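Local coordinates for putative branched-chain amino acid ABC transporter (Chromobacterium violaceum, PDB 4PYR), which is a putative periplasmic-binding-protein-like lipoprotein of the LppC family that binds glutathione in the crystal and is perhaps an enzyme regulator, at residues S24-A29 with D256-A261; I64-L67 with S71-K74. All blocks are in the same frame, centred on the assembly; numbering follows the deposited sequence. Where two conformers were deposited one is given.

Contact 1: residues S24-A29 with D256-A261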
# COMPACT_ATOMS: atom_id res chain seq x y z
N SER A 24 -0.14 1.06 16.73
CA SER A 24 -1.30 0.41 17.34
C SER A 24 -1.58 -0.91 16.62
O SER A 24 -2.07 -1.86 17.22
CB SER A 24 -2.53 1.34 17.34
OG SER A 24 -3.09 1.54 16.05
N GLY A 25 -1.26 -0.99 15.33
CA GLY A 25 -1.42 -2.23 14.59
C GLY A 25 -0.36 -3.25 14.97
O GLY A 25 -0.67 -4.44 15.12
N VAL A 26 0.89 -2.80 15.08
CA VAL A 26 1.97 -3.66 15.54
C VAL A 26 1.63 -4.26 16.88
O VAL A 26 1.79 -5.51 17.07
CB VAL A 26 3.33 -2.91 15.65
CG1 VAL A 26 4.42 -3.82 16.23
CG2 VAL A 26 3.77 -2.36 14.31
N GLU A 27 1.18 -3.42 17.81
CA GLU A 27 0.78 -3.86 19.17
C GLU A 27 -0.37 -4.87 19.09
O GLU A 27 -0.32 -5.93 19.72
CB GLU A 27 0.25 -2.68 20.03
CG GLU A 27 1.28 -1.66 20.50
CD GLU A 27 2.23 -2.14 21.60
OE1 GLU A 27 1.93 -3.10 22.35
OE2 GLU A 27 3.32 -1.53 21.70
N ALA A 28 -1.41 -4.54 18.33
CA ALA A 28 -2.56 -5.46 18.18
C ALA A 28 -2.11 -6.88 17.73
O ALA A 28 -2.57 -7.90 18.25
CB ALA A 28 -3.57 -4.90 17.20
N ALA A 29 -1.21 -6.93 16.76
CA ALA A 29 -0.75 -8.19 16.21
C ALA A 29 0.12 -8.91 17.29
O ALA A 29 0.02 -10.13 17.44
CB ALA A 29 0.04 -7.96 14.95
N ASP A 256 0.71 -6.29 9.53
CA ASP A 256 1.63 -7.07 8.64
C ASP A 256 3.11 -6.79 8.90
O ASP A 256 3.93 -7.70 8.68
CB ASP A 256 1.30 -6.84 7.18
CG ASP A 256 0.11 -7.64 6.70
OD1 ASP A 256 -0.44 -8.50 7.44
OD2 ASP A 256 -0.27 -7.44 5.55
N ALA A 257 3.46 -5.61 9.39
CA ALA A 257 4.89 -5.30 9.70
C ALA A 257 5.34 -6.21 10.86
O ALA A 257 6.44 -6.78 10.83
CB ALA A 257 5.07 -3.82 10.07
N TYR A 258 4.49 -6.34 11.90
CA TYR A 258 4.73 -7.23 12.97
C TYR A 258 4.93 -8.66 12.41
O TYR A 258 5.92 -9.33 12.75
CB TYR A 258 3.58 -7.26 13.95
CG TYR A 258 3.82 -8.33 14.99
CD1 TYR A 258 4.49 -8.04 16.14
CD2 TYR A 258 3.33 -9.64 14.84
CE1 TYR A 258 4.68 -9.02 17.13
CE2 TYR A 258 3.54 -10.61 15.80
CZ TYR A 258 4.23 -10.29 16.93
OH TYR A 258 4.48 -11.26 17.89
N ARG A 259 4.00 -9.11 11.55
CA ARG A 259 4.05 -10.49 11.07
C ARG A 259 5.27 -10.77 10.25
O ARG A 259 5.88 -11.83 10.41
CB ARG A 259 2.80 -10.84 10.30
CG ARG A 259 1.52 -10.70 11.17
CD ARG A 259 0.20 -10.83 10.39
NE ARG A 259 0.05 -12.13 9.76
CZ ARG A 259 -0.59 -12.40 8.64
NH1 ARG A 259 -1.17 -11.43 7.92
NH2 ARG A 259 -0.68 -13.64 8.21
N LEU A 260 5.61 -9.83 9.37
CA LEU A 260 6.84 -9.97 8.55
C LEU A 260 8.09 -9.92 9.38
O LEU A 260 9.03 -10.70 9.14
CB LEU A 260 6.92 -8.89 7.49
CG LEU A 260 6.12 -9.08 6.25
CD1 LEU A 260 6.33 -7.83 5.39
CD2 LEU A 260 6.56 -10.30 5.49
N ALA A 261 8.13 -9.02 10.37
CA ALA A 261 9.29 -8.94 11.26
C ALA A 261 9.55 -10.26 11.94
O ALA A 261 10.70 -10.71 12.01
CB ALA A 261 9.08 -7.86 12.30

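Contact 2: residues I64-L67 with S71-K74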
# COMPACT_ATOMS: atom_id res chain seq x y z
N ILE A 64 11.20 -2.84 12.94
CA ILE A 64 10.15 -2.23 12.13
C ILE A 64 10.41 -0.74 12.15
O ILE A 64 10.55 -0.15 13.23
CB ILE A 64 8.75 -2.52 12.70
CG1 ILE A 64 8.47 -4.01 12.54
CG2 ILE A 64 7.69 -1.65 11.99
CD1 ILE A 64 7.27 -4.47 13.36
N GLY A 65 10.50 -0.15 10.96
CA GLY A 65 10.88 1.23 10.83
C GLY A 65 12.19 1.34 10.09
O GLY A 65 12.87 0.34 9.87
N PRO A 66 12.56 2.56 9.71
CA PRO A 66 11.87 3.83 9.95
C PRO A 66 10.75 4.13 8.95
O PRO A 66 10.43 3.34 8.07
CB PRO A 66 12.98 4.89 9.74
CG PRO A 66 14.19 4.18 9.30
CD PRO A 66 13.82 2.76 9.02
N LEU A 67 10.15 5.30 9.16
CA LEU A 67 9.00 5.71 8.37
C LEU A 67 9.33 6.76 7.33
O LEU A 67 8.81 6.69 6.22
CB LEU A 67 7.88 6.17 9.29
CG LEU A 67 6.52 6.45 8.65
CD1 LEU A 67 6.00 5.25 7.86
CD2 LEU A 67 5.52 6.82 9.72
N SER A 71 15.07 9.37 6.91
CA SER A 71 15.60 8.46 7.93
C SER A 71 16.14 7.15 7.36
O SER A 71 17.10 6.58 7.89
CB SER A 71 14.48 8.04 8.90
OG SER A 71 14.08 9.13 9.68
N ILE A 72 15.46 6.64 6.34
CA ILE A 72 15.88 5.41 5.67
C ILE A 72 17.29 5.55 5.07
O ILE A 72 18.12 4.68 5.29
CB ILE A 72 14.84 4.96 4.64
CG1 ILE A 72 13.57 4.50 5.38
CG2 ILE A 72 15.39 3.86 3.74
CD1 ILE A 72 12.37 4.29 4.49
N VAL A 73 17.53 6.65 4.35
CA VAL A 73 18.83 6.94 3.73
C VAL A 73 19.95 7.06 4.77
O VAL A 73 21.04 6.52 4.57
CB VAL A 73 18.77 8.24 2.91
CG1 VAL A 73 20.16 8.59 2.38
CG2 VAL A 73 17.79 8.09 1.75
N LYS A 74 19.68 7.78 5.85
CA LYS A 74 20.65 7.97 6.94
C LYS A 74 21.02 6.67 7.63
O LYS A 74 22.13 6.53 8.14
CB LYS A 74 20.11 8.95 7.99
CG LYS A 74 20.01 10.38 7.50
CD LYS A 74 19.50 11.33 8.58
CE LYS A 74 19.73 12.79 8.21
NZ LYS A 74 21.16 13.10 8.03

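Contact 1: residues S24-A29 with D256-A261
Tyr258 lays its ring broadside against the last turn of the 24-29 segment, one face turned to the backbone of Ala29. The carbonyl carbon of that residue, Ala29 C, stands 4.0 Å above the ring plane and over the ring centre, with Ala29 O above the same face. Ala29 CB fits in at the root of the side chain, 3.7 Å from Tyr258 CD2 and equally close to Tyr258 CB. With CG anti to the backbone N (chi1 174°) and the ring plane turned about CB-CG to stand perpendicular to the plane of CA, CB and CG (chi2 89°), the tyrosine runs alongside the neighbouring helix instead of butting into it. Val26, three residues before Ala29, meets the other part of the ring: its carbonyl Val26 O approaches Tyr258 CD1 obliquely at 3.8 Å, while Val26 CG1 rests 4.2 Å from Tyr258 CB. The backbones come close here, Val26 CA lying 5.2 Å from Tyr258 CA. The two segments belong to helix 16-33, which follows the first strand of the N-terminal parallel sheet, and helix 245-265, which comes from far along the chain and packs on the same sheet, as in the two-lobed periplasmic-binding-protein fold. No hydrogen bond joins the segments; the phenol instead reaches past them to Ser35 OG, just beyond the end of helix 16-33. On the 256-261 side, Arg259 NH1 makes a salt bridge to Asp256 OD1 at 3.1 Å, bent at the hydrogen (138°), on the syn side but tilted from the carboxylate plane. Asp276 is a second partner of the guanidinium group, and Val278 N and Thr279 OG1 also hold the carboxylate of Asp256.

Contact 2: residues I64-L67 with S71-K74
Pro66 presents the CB-CG edge of its ring to the first turn of helix 69-75, overlapping the side chains of Ser71 and Ile72. Its CB lies 3.6 Å from Ser71 CB, a methylene-to-methylene contact. Farther round the ring, Pro66 CG is 4.0 Å from Ile72 CG1, and the two side chains cross at a slant. Ile72 reaches the proline through this branch because CG1 is anti to the carbonyl carbon (chi1 -68°), whereas CG2 takes the position anti to the backbone N. The peptide bond before Pro66 is cis, and Gly65 ahead of it has backbone angles (116°/170°) at which a CB would jam against the carbonyl O of Ile64. Together they shape the exit from strand 62-64, the chain bending only after Pro66, in a beta-alpha connection of the parallel sheet, where the loop at the strand's carboxyl end leads straight into the next helix. Backbone hydrogen bonds between Gly65 and Leu84 and between Pro66 and Leu86 keep this loop aligned with the neighbouring strand 83-85, and Ala85 of that strand touches both Pro66 and Ile72. Ser71 uses its two ends differently: CB packs on the proline, while OG is hydrogen-bonded to Ser68 OG, Thr44 OG1 and Gly45 N, tying the helix start to the loop after strand 36-42. Since no hydrogen bond crosses between the segments, their mutual contact rests on buried carbon surfaces, while the polar bonds that set the loop and helix in place run to third parties.

Contacts 1 and 2 have centres about 17 Å apart and meet through Ile64, the last residue of strand 62-64. Its CD1 lies 3.5 Å from Ala257 O and 4.1 Å from Val26 CG1, and its CG1 is 3.9 Å from Ala261 CB, so the strand packs under the helix pair of contact 1 while the loop it leads into forms contact 2. Along the chain, 64-74 is nested within the long loop closed by contact 1. Contact 2 is nearer the ligand: the Ile72 side chain is about 7 Å from the bound glutathione and about 6 Å from the side chain of Ser88, a glutathione-binding residue, against about 12 Å from the Val26 side chain to glutathione.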